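Local coordinates for protein uroporphyrinogen III cosynthase (HemD) (Helicobacter pylori, PDB 3P9Z) that probably catalyses the cyclization of the linear tetrapyrrole hydroxymethylbilane to uroporphyrinogen III, with loss of water, on the porphyrin pathway to protoporphyrin IX, at residues 36-41 against 112-117; 144-149 against 177-182; 162-167 against 187-192. All blocks are in the same frame, centred on the assembly; numbering follows the deposited sequence.

Contact 1 of 3, residues 36-41 against 112-117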
ATOM      1  N   THR A  36     -15.544   5.659 -20.793  1.00 24.12           N
ATOM      2  CA  THR A  36     -15.575   5.637 -22.264  1.00 23.59           C
ATOM      3  C   THR A  36     -14.387   6.317 -23.002  1.00 23.27           C
ATOM      4  O   THR A  36     -13.891   5.769 -23.968  1.00 22.74           O
ATOM      5  CB  THR A  36     -16.949   6.176 -22.802  1.00 23.85           C
ATOM      6  OG1 THR A  36     -18.018   5.409 -22.221  1.00 24.65           O
ATOM      7  CG2 THR A  36     -17.037   6.074 -24.331  1.00 23.69           C
ATOM      8  N   PRO A  37     -13.940   7.514 -22.552  1.00 23.40           N
ATOM      9  CA  PRO A  37     -12.808   8.165 -23.235  1.00 23.23           C
ATOM     10  C   PRO A  37     -11.437   7.484 -23.118  1.00 23.09           C
ATOM     11  O   PRO A  37     -10.492   7.921 -23.785  1.00 23.30           O
ATOM     12  CB  PRO A  37     -12.728   9.541 -22.555  1.00 23.27           C
ATOM     13  CG  PRO A  37     -14.071   9.736 -21.925  1.00 22.95           C
ATOM     14  CD  PRO A  37     -14.515   8.386 -21.510  1.00 22.89           C
ATOM     15  N   PHE A  38     -11.315   6.442 -22.296  1.00 22.39           N
ATOM     16  CA  PHE A  38      -9.982   5.893 -21.973  1.00 21.51           C
ATOM     17  C   PHE A  38      -9.657   4.553 -22.622  1.00 20.84           C
ATOM     18  O   PHE A  38     -10.470   3.617 -22.572  1.00 19.85           O
ATOM     19  CB  PHE A  38      -9.786   5.800 -20.447  1.00 20.79           C
ATOM     20  CG  PHE A  38     -10.078   7.088 -19.735  1.00 21.76           C
ATOM     21  CD1 PHE A  38      -9.115   8.092 -19.663  1.00 21.76           C
ATOM     22  CD2 PHE A  38     -11.326   7.298 -19.138  1.00 19.40           C
ATOM     23  CE1 PHE A  38      -9.402   9.292 -19.018  1.00 23.51           C
ATOM     24  CE2 PHE A  38     -11.628   8.488 -18.483  1.00 20.91           C
ATOM     25  CZ  PHE A  38     -10.675   9.493 -18.429  1.00 22.63           C
ATOM     26  N   ASN A  39      -8.451   4.449 -23.184  1.00 20.21           N
ATOM     27  CA  ASN A  39      -7.979   3.154 -23.714  1.00 21.04           C
ATOM     28  C   ASN A  39      -6.805   2.542 -22.932  1.00 21.41           C
ATOM     29  O   ASN A  39      -6.194   1.555 -23.372  1.00 21.72           O
ATOM     30  CB  ASN A  39      -7.635   3.243 -25.219  1.00 20.82           C
ATOM     31  CG  ASN A  39      -6.652   4.374 -25.551  1.00 22.43           C
ATOM     32  OD1 ASN A  39      -6.159   5.093 -24.668  1.00 22.20           O
ATOM     33  ND2 ASN A  39      -6.374   4.541 -26.851  1.00 22.62           N
ATOM     34  N   ALA A  40      -6.497   3.132 -21.781  1.00 21.65           N
ATOM     35  CA  ALA A  40      -5.508   2.580 -20.867  1.00 22.16           C
ATOM     36  C   ALA A  40      -5.847   2.932 -19.433  1.00 22.03           C
ATOM     37  O   ALA A  40      -6.239   4.064 -19.134  1.00 22.54           O
ATOM     38  CB  ALA A  40      -4.090   3.100 -21.206  1.00 21.31           C
ATOM     39  N   LEU A  41      -5.676   1.961 -18.547  1.00 22.39           N
ATOM     40  CA  LEU A  41      -5.781   2.217 -17.122  1.00 22.53           C
ATOM     41  C   LEU A  41      -4.402   2.028 -16.504  1.00 22.68           C
ATOM     42  O   LEU A  41      -3.595   1.224 -16.988  1.00 22.66           O
ATOM     43  CB  LEU A  41      -6.737   1.230 -16.463  1.00 22.31           C
ATOM     44  CG  LEU A  41      -8.150   0.989 -17.020  1.00 22.40           C
ATOM     45  CD1 LEU A  41      -8.761  -0.160 -16.249  1.00 20.20           C
ATOM     46  CD2 LEU A  41      -9.052   2.239 -16.963  1.00 21.59           C
ATOM     47  N   SER A 112      -5.045   7.639 -23.995  1.00 26.24           N
ATOM     48  CA  SER A 112      -5.863   8.309 -22.963  1.00 26.18           C
ATOM     49  C   SER A 112      -5.920   7.426 -21.723  1.00 25.28           C
ATOM     50  O   SER A 112      -6.572   6.383 -21.734  1.00 24.00           O
ATOM     51  CB  SER A 112      -7.283   8.533 -23.457  1.00 25.83           C
ATOM     52  OG  SER A 112      -7.311   9.614 -24.360  1.00 29.58           O
ATOM     53  N   VAL A 113      -5.242   7.868 -20.665  1.00 24.70           N
ATOM     54  CA  VAL A 113      -4.984   7.049 -19.481  1.00 24.50           C
ATOM     55  C   VAL A 113      -5.834   7.463 -18.264  1.00 24.73           C
ATOM     56  O   VAL A 113      -5.995   8.656 -17.955  1.00 25.22           O
ATOM     57  CB  VAL A 113      -3.482   7.109 -19.083  1.00 24.94           C
ATOM     58  CG1 VAL A 113      -3.202   6.202 -17.875  1.00 25.18           C
ATOM     59  CG2 VAL A 113      -2.576   6.744 -20.264  1.00 23.53           C
ATOM     60  N   LEU A 114      -6.385   6.467 -17.588  1.00 24.13           N
ATOM     61  CA  LEU A 114      -7.111   6.693 -16.360  1.00 23.86           C
ATOM     62  C   LEU A 114      -6.319   6.056 -15.238  1.00 23.59           C
ATOM     63  O   LEU A 114      -6.117   4.836 -15.219  1.00 23.66           O
ATOM     64  CB  LEU A 114      -8.504   6.073 -16.420  1.00 23.59           C
ATOM     65  CG  LEU A 114      -9.366   6.222 -15.154  1.00 22.87           C
ATOM     66  CD1 LEU A 114      -9.574   7.714 -14.733  1.00 20.83           C
ATOM     67  CD2 LEU A 114     -10.696   5.556 -15.398  1.00 23.00           C
ATOM     68  N   TYR A 115      -5.860   6.896 -14.323  1.00 23.46           N
ATOM     69  CA  TYR A 115      -5.112   6.450 -13.152  1.00 24.05           C
ATOM     70  C   TYR A 115      -6.056   6.247 -11.966  1.00 23.89           C
ATOM     71  O   TYR A 115      -6.613   7.202 -11.443  1.00 22.99           O
ATOM     72  CB  TYR A 115      -4.041   7.495 -12.820  1.00 24.10           C
ATOM     73  CG  TYR A 115      -3.222   7.227 -11.583  1.00 26.02           C
ATOM     74  CD1 TYR A 115      -2.908   5.923 -11.179  1.00 27.91           C
ATOM     75  CD2 TYR A 115      -2.704   8.289 -10.844  1.00 28.18           C
ATOM     76  CE1 TYR A 115      -2.124   5.688 -10.037  1.00 28.93           C
ATOM     77  CE2 TYR A 115      -1.915   8.071  -9.711  1.00 28.46           C
ATOM     78  CZ  TYR A 115      -1.627   6.778  -9.312  1.00 29.19           C
ATOM     79  OH  TYR A 115      -0.849   6.582  -8.184  1.00 28.06           O
ATOM     80  N   LEU A 116      -6.222   5.002 -11.536  1.00 24.04           N
ATOM     81  CA  LEU A 116      -7.070   4.707 -10.372  1.00 24.72           C
ATOM     82  C   LEU A 116      -6.182   4.706  -9.137  1.00 25.38           C
ATOM     83  O   LEU A 116      -5.291   3.853  -8.989  1.00 25.64           O
ATOM     84  CB  LEU A 116      -7.849   3.390 -10.575  1.00 24.04           C
ATOM     85  CG  LEU A 116      -8.638   3.570 -11.900  1.00 25.72           C
ATOM     86  CD1 LEU A 116      -8.762   2.334 -12.759  1.00 26.41           C
ATOM     87  CD2 LEU A 116      -9.996   4.267 -11.767  1.00 24.48           C
ATOM     88  N   ARG A 117      -6.402   5.687  -8.266  1.00 25.78           N
ATOM     89  CA  ARG A 117      -5.378   6.043  -7.286  1.00 26.28           C
ATOM     90  C   ARG A 117      -5.872   6.200  -5.838  1.00 26.56           C
ATOM     91  O   ARG A 117      -7.083   6.245  -5.574  1.00 26.99           O
ATOM     92  CB  ARG A 117      -4.675   7.331  -7.739  1.00 25.76           C
ATOM     93  CG  ARG A 117      -5.587   8.558  -7.740  1.00 27.12           C
ATOM     94  CD  ARG A 117      -4.798   9.867  -7.649  1.00 29.07           C
ATOM     95  NE  ARG A 117      -3.982   9.958  -6.427  1.00 29.97           N
ATOM     96  CZ  ARG A 117      -2.888  10.714  -6.298  1.00 31.39           C
ATOM     97  NH1 ARG A 117      -2.443  11.462  -7.310  1.00 30.00           N
ATOM     98  NH2 ARG A 117      -2.230  10.724  -5.145  1.00 32.53           N
TER
HETATM   99  O   HOH W   1     -10.054  10.461 -24.506  1.00 20.95           O

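Contact 2 of 3, residues 144-149 against 177-182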
ATOM      1  N   ASN A 144      -6.228   5.167   2.610  1.00 32.44           N
ATOM      2  CA  ASN A 144      -5.697   4.389   3.714  1.00 33.47           C
ATOM      3  C   ASN A 144      -5.771   5.286   4.934  1.00 33.57           C
ATOM      4  O   ASN A 144      -5.080   6.304   5.010  1.00 33.66           O
ATOM      5  CB  ASN A 144      -4.256   3.943   3.428  1.00 34.17           C
ATOM      6  CG  ASN A 144      -3.677   3.076   4.540  1.00 36.19           C
ATOM      7  OD1 ASN A 144      -4.396   2.336   5.219  1.00 37.31           O
ATOM      8  ND2 ASN A 144      -2.358   3.160   4.723  1.00 40.22           N
ATOM      9  N   LYS A 145      -6.632   4.911   5.871  1.00 32.91           N
ATOM     10  CA  LYS A 145      -7.062   5.790   6.946  1.00 33.31           C
ATOM     11  C   LYS A 145      -6.785   5.175   8.326  1.00 31.83           C
ATOM     12  O   LYS A 145      -6.939   3.964   8.514  1.00 30.94           O
ATOM     13  CB  LYS A 145      -8.575   5.981   6.807  1.00 34.07           C
ATOM     14  CG  LYS A 145      -9.093   7.319   7.228  1.00 37.99           C
ATOM     15  CD  LYS A 145     -10.512   7.507   6.689  1.00 42.16           C
ATOM     16  CE  LYS A 145     -11.183   8.728   7.304  1.00 44.38           C
ATOM     17  NZ  LYS A 145     -11.633   8.432   8.696  1.00 46.69           N
ATOM     18  N   LEU A 146      -6.435   6.027   9.288  1.00 30.96           N
ATOM     19  CA  LEU A 146      -6.246   5.616  10.684  1.00 29.96           C
ATOM     20  C   LEU A 146      -7.525   5.042  11.301  1.00 29.54           C
ATOM     21  O   LEU A 146      -8.569   5.667  11.227  1.00 28.33           O
ATOM     22  CB  LEU A 146      -5.775   6.807  11.531  1.00 29.76           C
ATOM     23  CG  LEU A 146      -5.535   6.491  13.015  1.00 29.91           C
ATOM     24  CD1 LEU A 146      -4.314   5.585  13.177  1.00 28.17           C
ATOM     25  CD2 LEU A 146      -5.393   7.758  13.872  1.00 30.45           C
ATOM     26  N   LYS A 147      -7.433   3.866  11.919  1.00 29.70           N
ATOM     27  CA  LYS A 147      -8.575   3.307  12.666  1.00 30.98           C
ATOM     28  C   LYS A 147      -8.904   4.147  13.898  1.00 31.63           C
ATOM     29  O   LYS A 147      -8.024   4.779  14.492  1.00 31.12           O
ATOM     30  CB  LYS A 147      -8.311   1.874  13.128  1.00 30.61           C
ATOM     31  CG  LYS A 147      -8.296   0.851  12.043  1.00 30.76           C
ATOM     32  CD  LYS A 147      -8.141  -0.549  12.637  1.00 28.63           C
ATOM     33  CE  LYS A 147      -8.191  -1.588  11.543  1.00 29.43           C
ATOM     34  NZ  LYS A 147      -7.980  -2.953  12.104  1.00 31.36           N
ATOM     35  N   HIS A 148     -10.180   4.155  14.266  1.00 32.57           N
ATOM     36  CA  HIS A 148     -10.635   4.801  15.490  1.00 33.50           C
ATOM     37  C   HIS A 148     -10.747   3.679  16.496  1.00 33.32           C
ATOM     38  O   HIS A 148     -11.732   2.950  16.481  1.00 34.20           O
ATOM     39  CB  HIS A 148     -12.024   5.426  15.276  1.00 34.39           C
ATOM     40  CG  HIS A 148     -12.012   6.712  14.509  1.00 37.07           C
ATOM     41  ND1 HIS A 148     -11.014   7.046  13.615  1.00 40.70           N
ATOM     42  CD2 HIS A 148     -12.891   7.741  14.488  1.00 39.70           C
ATOM     43  CE1 HIS A 148     -11.275   8.229  13.087  1.00 41.35           C
ATOM     44  NE2 HIS A 148     -12.411   8.671  13.597  1.00 41.23           N
ATOM     45  N   LEU A 149      -9.738   3.512  17.345  1.00 32.79           N
ATOM     46  CA  LEU A 149      -9.740   2.419  18.320  1.00 31.84           C
ATOM     47  C   LEU A 149     -10.232   2.851  19.690  1.00 31.84           C
ATOM     48  O   LEU A 149      -9.845   3.915  20.200  1.00 31.64           O
ATOM     49  CB  LEU A 149      -8.348   1.788  18.465  1.00 31.92           C
ATOM     50  CG  LEU A 149      -7.636   1.316  17.193  1.00 31.75           C
ATOM     51  CD1 LEU A 149      -6.159   1.206  17.468  1.00 31.14           C
ATOM     52  CD2 LEU A 149      -8.217  -0.001  16.685  1.00 31.05           C
ATOM     53  N   LEU A 177       2.570   5.524  16.253  1.00 25.48           N
ATOM     54  CA  LEU A 177       2.989   6.647  17.096  1.00 26.87           C
ATOM     55  C   LEU A 177       1.806   7.504  17.512  1.00 27.10           C
ATOM     56  O   LEU A 177       1.832   8.102  18.563  1.00 28.13           O
ATOM     57  CB  LEU A 177       4.063   7.492  16.411  1.00 26.74           C
ATOM     58  CG  LEU A 177       5.411   6.771  16.244  1.00 27.79           C
ATOM     59  CD1 LEU A 177       6.389   7.636  15.453  1.00 28.65           C
ATOM     60  CD2 LEU A 177       5.999   6.377  17.612  1.00 26.52           C
ATOM     61  N   HIS A 178       0.757   7.532  16.701  1.00 27.37           N
ATOM     62  CA  HIS A 178      -0.490   8.176  17.127  1.00 28.03           C
ATOM     63  C   HIS A 178      -1.004   7.576  18.431  1.00 27.64           C
ATOM     64  O   HIS A 178      -1.447   8.303  19.308  1.00 28.44           O
ATOM     65  CB  HIS A 178      -1.573   8.098  16.044  1.00 27.64           C
ATOM     66  CG  HIS A 178      -2.836   8.814  16.413  1.00 29.30           C
ATOM     67  ND1 HIS A 178      -3.127  10.091  15.981  1.00 29.81           N
ATOM     68  CD2 HIS A 178      -3.861   8.447  17.221  1.00 30.64           C
ATOM     69  CE1 HIS A 178      -4.288  10.469  16.488  1.00 30.55           C
ATOM     70  NE2 HIS A 178      -4.750   9.493  17.250  1.00 30.02           N
ATOM     71  N   TYR A 179      -0.938   6.255  18.569  1.00 27.44           N
ATOM     72  CA  TYR A 179      -1.590   5.596  19.699  1.00 27.73           C
ATOM     73  C   TYR A 179      -0.685   5.206  20.862  1.00 27.81           C
ATOM     74  O   TYR A 179      -1.142   5.129  21.998  1.00 27.51           O
ATOM     75  CB  TYR A 179      -2.336   4.351  19.227  1.00 28.22           C
ATOM     76  CG  TYR A 179      -3.679   4.633  18.579  1.00 29.10           C
ATOM     77  CD1 TYR A 179      -4.737   5.158  19.324  1.00 30.83           C
ATOM     78  CD2 TYR A 179      -3.905   4.337  17.230  1.00 29.82           C
ATOM     79  CE1 TYR A 179      -5.974   5.418  18.736  1.00 31.44           C
ATOM     80  CE2 TYR A 179      -5.164   4.579  16.630  1.00 29.39           C
ATOM     81  CZ  TYR A 179      -6.182   5.111  17.387  1.00 31.34           C
ATOM     82  OH  TYR A 179      -7.420   5.363  16.814  1.00 31.49           O
ATOM     83  N   PHE A 180       0.581   4.931  20.578  1.00 27.37           N
ATOM     84  CA  PHE A 180       1.452   4.294  21.553  1.00 28.16           C
ATOM     85  C   PHE A 180       2.774   5.015  21.700  1.00 28.15           C
ATOM     86  O   PHE A 180       3.377   5.443  20.708  1.00 28.64           O
ATOM     87  CB  PHE A 180       1.730   2.840  21.138  1.00 27.27           C
ATOM     88  CG  PHE A 180       0.487   2.012  20.930  1.00 28.86           C
ATOM     89  CD1 PHE A 180      -0.331   1.664  22.011  1.00 29.03           C
ATOM     90  CD2 PHE A 180       0.132   1.575  19.651  1.00 27.80           C
ATOM     91  CE1 PHE A 180      -1.468   0.897  21.823  1.00 27.35           C
ATOM     92  CE2 PHE A 180      -1.000   0.808  19.464  1.00 29.01           C
ATOM     93  CZ  PHE A 180      -1.801   0.470  20.548  1.00 28.76           C
ATOM     94  N   GLU A 181       3.227   5.135  22.937  1.00 28.61           N
ATOM     95  CA  GLU A 181       4.571   5.611  23.228  1.00 29.48           C
ATOM     96  C   GLU A 181       5.571   4.611  22.639  1.00 29.11           C
ATOM     97  O   GLU A 181       5.390   3.395  22.729  1.00 28.87           O
ATOM     98  CB  GLU A 181       4.746   5.726  24.754  1.00 30.08           C
ATOM     99  CG  GLU A 181       6.094   6.264  25.251  1.00 34.39           C
ATOM    100  CD  GLU A 181       6.262   6.199  26.797  1.00 39.86           C
ATOM    101  OE1 GLU A 181       5.422   5.575  27.499  1.00 42.13           O
ATOM    102  OE2 GLU A 181       7.256   6.760  27.315  1.00 41.73           O
ATOM    103  N   PHE A 182       6.601   5.129  21.988  1.00 29.23           N
ATOM    104  CA  PHE A 182       7.693   4.296  21.583  1.00 29.39           C
ATOM    105  C   PHE A 182       8.684   4.249  22.740  1.00 29.64           C
ATOM    106  O   PHE A 182       9.458   5.190  22.974  1.00 29.60           O
ATOM    107  CB  PHE A 182       8.366   4.766  20.290  1.00 29.02           C
ATOM    108  CG  PHE A 182       9.254   3.715  19.682  1.00 28.60           C
ATOM    109  CD1 PHE A 182      10.573   3.552  20.127  1.00 27.45           C
ATOM    110  CD2 PHE A 182       8.766   2.851  18.708  1.00 27.46           C
ATOM    111  CE1 PHE A 182      11.382   2.574  19.595  1.00 27.11           C
ATOM    112  CE2 PHE A 182       9.570   1.862  18.179  1.00 27.34           C
ATOM    113  CZ  PHE A 182      10.887   1.721  18.618  1.00 27.91           C
TER

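Contact 3 of 3, residues 162-167 against 187-192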
ATOM      1  N   LYS A 162      10.004  -4.431  25.651  1.00 30.25           N
ATOM      2  CA  LYS A 162      11.129  -5.060  24.953  1.00 29.64           C
ATOM      3  C   LYS A 162      10.771  -5.723  23.610  1.00 28.23           C
ATOM      4  O   LYS A 162      11.622  -6.382  23.015  1.00 28.18           O
ATOM      5  CB  LYS A 162      11.872  -6.055  25.867  1.00 29.95           C
ATOM      6  CG  LYS A 162      12.399  -5.426  27.140  1.00 33.15           C
ATOM      7  CD  LYS A 162      12.942  -6.448  28.119  1.00 35.71           C
ATOM      8  CE  LYS A 162      13.543  -5.719  29.331  1.00 38.40           C
ATOM      9  NZ  LYS A 162      13.833  -6.638  30.479  1.00 39.78           N
ATOM     10  N   SER A 163       9.524  -5.548  23.155  1.00 26.96           N
ATOM     11  CA  SER A 163       9.060  -6.036  21.845  1.00 25.91           C
ATOM     12  C   SER A 163       9.920  -5.538  20.694  1.00 25.07           C
ATOM     13  O   SER A 163      10.419  -4.412  20.714  1.00 24.19           O
ATOM     14  CB  SER A 163       7.615  -5.596  21.556  1.00 25.59           C
ATOM     15  OG  SER A 163       6.682  -6.179  22.453  1.00 27.04           O
ATOM     16  N   ILE A 164      10.069  -6.392  19.688  1.00 24.41           N
ATOM     17  CA  ILE A 164      10.616  -5.992  18.398  1.00 24.45           C
ATOM     18  C   ILE A 164       9.450  -5.681  17.442  1.00 24.28           C
ATOM     19  O   ILE A 164       8.633  -6.549  17.163  1.00 24.54           O
ATOM     20  CB  ILE A 164      11.510  -7.105  17.796  1.00 24.45           C
ATOM     21  CG1 ILE A 164      12.721  -7.402  18.703  1.00 24.99           C
ATOM     22  CG2 ILE A 164      11.976  -6.724  16.398  1.00 23.93           C
ATOM     23  CD1 ILE A 164      13.191  -8.856  18.631  1.00 26.08           C
ATOM     24  N   LEU A 165       9.405  -4.456  16.928  1.00 23.67           N
ATOM     25  CA  LEU A 165       8.289  -3.995  16.106  1.00 23.67           C
ATOM     26  C   LEU A 165       8.697  -3.816  14.644  1.00 23.49           C
ATOM     27  O   LEU A 165       9.621  -3.035  14.331  1.00 22.93           O
ATOM     28  CB  LEU A 165       7.739  -2.666  16.642  1.00 23.26           C
ATOM     29  CG  LEU A 165       7.552  -2.557  18.155  1.00 24.94           C
ATOM     30  CD1 LEU A 165       7.214  -1.137  18.530  1.00 25.00           C
ATOM     31  CD2 LEU A 165       6.469  -3.525  18.630  1.00 24.99           C
ATOM     32  N   ILE A 166       7.994  -4.532  13.766  1.00 22.66           N
ATOM     33  CA  ILE A 166       8.258  -4.484  12.320  1.00 22.37           C
ATOM     34  C   ILE A 166       7.313  -3.520  11.613  1.00 22.26           C
ATOM     35  O   ILE A 166       6.091  -3.776  11.509  1.00 22.20           O
ATOM     36  CB  ILE A 166       8.174  -5.906  11.655  1.00 22.48           C
ATOM     37  CG1 ILE A 166       9.166  -6.876  12.316  1.00 20.67           C
ATOM     38  CG2 ILE A 166       8.428  -5.802  10.146  1.00 21.89           C
ATOM     39  CD1 ILE A 166       9.028  -8.337  11.913  1.00 20.66           C
ATOM     40  N   PHE A 167       7.867  -2.408  11.130  1.00 21.84           N
ATOM     41  CA  PHE A 167       7.064  -1.433  10.381  1.00 22.01           C
ATOM     42  C   PHE A 167       7.214  -1.639   8.881  1.00 22.59           C
ATOM     43  O   PHE A 167       8.328  -1.548   8.345  1.00 21.32           O
ATOM     44  CB  PHE A 167       7.441  -0.003  10.783  1.00 21.66           C
ATOM     45  CG  PHE A 167       7.233   0.283  12.256  1.00 20.94           C
ATOM     46  CD1 PHE A 167       5.966   0.651  12.738  1.00 20.27           C
ATOM     47  CD2 PHE A 167       8.292   0.196  13.150  1.00 20.43           C
ATOM     48  CE1 PHE A 167       5.761   0.912  14.109  1.00 19.71           C
ATOM     49  CE2 PHE A 167       8.107   0.463  14.525  1.00 20.54           C
ATOM     50  CZ  PHE A 167       6.826   0.821  15.004  1.00 19.62           C
ATOM     51  N   THR A 187      12.563  -2.324  19.975  1.00 26.13           N
ATOM     52  CA  THR A 187      13.457  -2.231  18.821  1.00 25.53           C
ATOM     53  C   THR A 187      12.623  -2.177  17.544  1.00 24.93           C
ATOM     54  O   THR A 187      11.849  -3.090  17.271  1.00 25.02           O
ATOM     55  CB  THR A 187      14.447  -3.417  18.779  1.00 25.77           C
ATOM     56  OG1 THR A 187      15.250  -3.400  19.966  1.00 25.37           O
ATOM     57  CG2 THR A 187      15.337  -3.344  17.567  1.00 25.19           C
ATOM     58  N   ALA A 188      12.778  -1.095  16.779  1.00 24.08           N
ATOM     59  CA  ALA A 188      12.074  -0.924  15.507  1.00 23.18           C
ATOM     60  C   ALA A 188      12.846  -1.574  14.357  1.00 23.29           C
ATOM     61  O   ALA A 188      14.085  -1.483  14.273  1.00 22.06           O
ATOM     62  CB  ALA A 188      11.839   0.562  15.196  1.00 23.10           C
ATOM     63  N   ILE A 189      12.087  -2.214  13.477  1.00 22.15           N
ATOM     64  CA  ILE A 189      12.593  -2.696  12.222  1.00 22.27           C
ATOM     65  C   ILE A 189      11.818  -2.023  11.092  1.00 22.37           C
ATOM     66  O   ILE A 189      10.593  -1.915  11.149  1.00 21.81           O
ATOM     67  CB  ILE A 189      12.468  -4.244  12.142  1.00 22.46           C
ATOM     68  CG1 ILE A 189      13.422  -4.872  13.179  1.00 23.51           C
ATOM     69  CG2 ILE A 189      12.709  -4.740  10.705  1.00 21.98           C
ATOM     70  CD1 ILE A 189      13.549  -6.380  13.110  1.00 24.45           C
ATOM     71  N   SER A 190      12.546  -1.571  10.071  1.00 22.11           N
ATOM     72  CA  SER A 190      11.932  -0.944   8.917  1.00 22.31           C
ATOM     73  C   SER A 190      12.114  -1.816   7.707  1.00 22.27           C
ATOM     74  O   SER A 190      13.207  -2.358   7.485  1.00 21.31           O
ATOM     75  CB  SER A 190      12.595   0.409   8.657  1.00 21.97           C
ATOM     76  OG  SER A 190      12.284   1.310   9.700  1.00 22.45           O
ATOM     77  N   ILE A 191      11.056  -1.931   6.904  1.00 22.16           N
ATOM     78  CA  ILE A 191      11.138  -2.701   5.653  1.00 22.06           C
ATOM     79  C   ILE A 191      12.151  -2.103   4.655  1.00 22.31           C
ATOM     80  O   ILE A 191      12.829  -2.834   3.917  1.00 22.77           O
ATOM     81  CB  ILE A 191       9.730  -2.854   4.984  1.00 22.55           C
ATOM     82  CG1 ILE A 191       9.753  -3.964   3.908  1.00 22.04           C
ATOM     83  CG2 ILE A 191       9.237  -1.500   4.448  1.00 21.66           C
ATOM     84  CD1 ILE A 191       8.365  -4.639   3.638  1.00 21.82           C
ATOM     85  N   GLY A 192      12.259  -0.777   4.635  1.00 22.13           N
ATOM     86  CA  GLY A 192      13.180  -0.079   3.722  1.00 22.15           C
ATOM     87  C   GLY A 192      13.423   1.322   4.258  1.00 22.44           C
ATOM     88  O   GLY A 192      12.835   1.695   5.285  1.00 21.45           O
TER

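Contact 1 of 3, residues 36-41 against 112-117
Phe38 and Asn39 meet Ser112 where strand 40-43 starts to pair, in parallel, with strand 112-118 in one of the two alpha/beta domains of the uroporphyrinogen-III synthase fold. The example illustrates how a loop can enter a sheet: polar atoms meet at the strand's start, and apolar side chains pack on both faces farther along.

Three of the four direct hydrogen bonds use the Ser112 backbone. Its N-H reaches Asn39 OD1 at 2.9 Å, lying in the carbonyl plane of the side-chain amide, although the angle at the hydrogen is only 142°. The Asn39 CG sits between its own backbone N and carbonyl carbon (chi1 53°), which folds the amide back onto the neighbouring strand. Ser112 O receives the Ala40 N-H at 3.3 Å, tilted from its carbonyl plane, and a weak bond from Asn39 N. Ala40 also accepts: its O takes the Leu114 N-H at 2.9 Å, a straighter bond (161°). A water donates to Pro37 O and also bonds Ser112 OG, bridging the outer end.

Packing differs between the two faces. Pro37 CB lies more loosely over one face of the Phe38 ring and Leu114 CB over the other, both offset toward the rim; the latter makes a CH-pi contact 3.9 Å from the ring centroid, while Ser112 O lies at the ring edge. On that same Leu114 side, Leu41 and Leu114 run side by side, pointing the same way. The other face pairs Ala40 with Val113, and Val113 also touches Phe136 of strand 135-146. Farther along, the contact ends in methyl packing, Leu41 CD2 lying 4.2 Å from Leu116 CD1.

Contact 2 of 3, residues 144-149 against 177-182
Tyr179 reaches from the last turn of helix 170-179 to the chain leaving strand 135-146, a long strand that runs between the two alpha/beta domains of the synthase fold. The contact is a worked case of one phenol serving two backbone groups of an irregular segment.

The hydroxyl acts in both senses. Tyr179 OH donates to Lys147 O at 2.5 Å, so short that the exact length is doubtful, with the acceptor at the edge of the ring and near its plane. The same oxygen accepts the N-H of Leu149 at 3.0 Å, and this bond is nearly straight (167°). A carbonyl and an amide just beyond the strand are thus satisfied by a single side chain, and the two bonds are consistent with a well-placed phenol end. The ammonium of Lys147 leads elsewhere, to Ile22 O, while Leu149 O is taken up by Gln154 NE2 of helix 151-157.

Side chains lie over both faces of the Tyr179 ring. Leu149 CD1 is over one, offset toward the rim and 3.9 Å from the centroid, and CD2 of the adjacent His178 covers the opposite face. Leu146 divides its two methyls: with CG anti to the backbone N (chi1 -180°), it sends CD1 to within 3.7 Å of Tyr179 CE2, while CD2 stands almost exactly above the middle of the His178 imidazole, 3.7 Å from the centroid and only 5° off the ring normal.

Contact 3 of 3, residues 162-167 against 187-192
Ile164 and Ile189 touch across two neighbouring parallel strands, 164-167 and 187-190, which helix 170-179 joins in a beta-alpha-beta unit. The short strand axes approach to 4.7 Å and their directions differ by 24°, a modest twist.

The tight part is the middle. Leu165 N bonds Thr187 O at 2.8 Å and Leu165 O takes the Ile189 N-H at 2.7 Å, so one residue grips both neighbours of Ala188 in the alternating pattern of parallel strands. Phe167 N continues it to Ile189 O. On the isoleucine face, Ile164 CG2, anti to its own backbone N, meets Ile189 CD1 at 3.7 Å in a diagonal contact, and Ile166 CG1 rests beside Ile189 CB. Helix 214-223 covers this face through Leu220 and Ala221. On the other face the Phe167 ring turns its edge to the strand: CE2 lies 3.8 Å from Ala188 CB, also a diagonal contact, and Ile189 O is near the ring plane as well. Phe176 of the connecting helix meets this ring edge-to-face.

Toward the ends the grip is looser. Thr187 N to Ser163 O and Ile191 N to Phe167 O both lengthen to 3.1 Å, the latter bending to 148° at the hydrogen as segment 187-192 leaves the sheet for Gly192, the N-cap of helix 193-201. Thr187 is partly exposed, and its hydroxyl pairs with Arg5; Ser190 OG, though buried, has Ser206 OG as partner. The chemistry therefore implies a division of labour: backbone bonds set the register, mostly hydrocarbon side chains meet on both faces, and the side-chain hydroxyls of strand 187-190 find their partners outside this strand pair.

Overall arrangement
Contacts 1 and 3 lie in opposite domains, about 38 Å apart between centres, and their strands connect through the long strand 135-146 that contact 2 leaves. Contact 3 is the buried one, a regular parallel pairing. Contact 1, partly buried, has the same pairing only at its inner end, its outer end being loop, water and a side-chain amide. Contact 2 lies at the surface without strand pairing, relying on a phenol hydroxyl and methyls over rings; its strand 135-146 neighbours strand 112-118 of contact 1. The segments of contacts 2 and 3 alternate along the chain, and the two touch: Phe182, just past helix 170-179, packs on Leu165, Phe167 and Ala188.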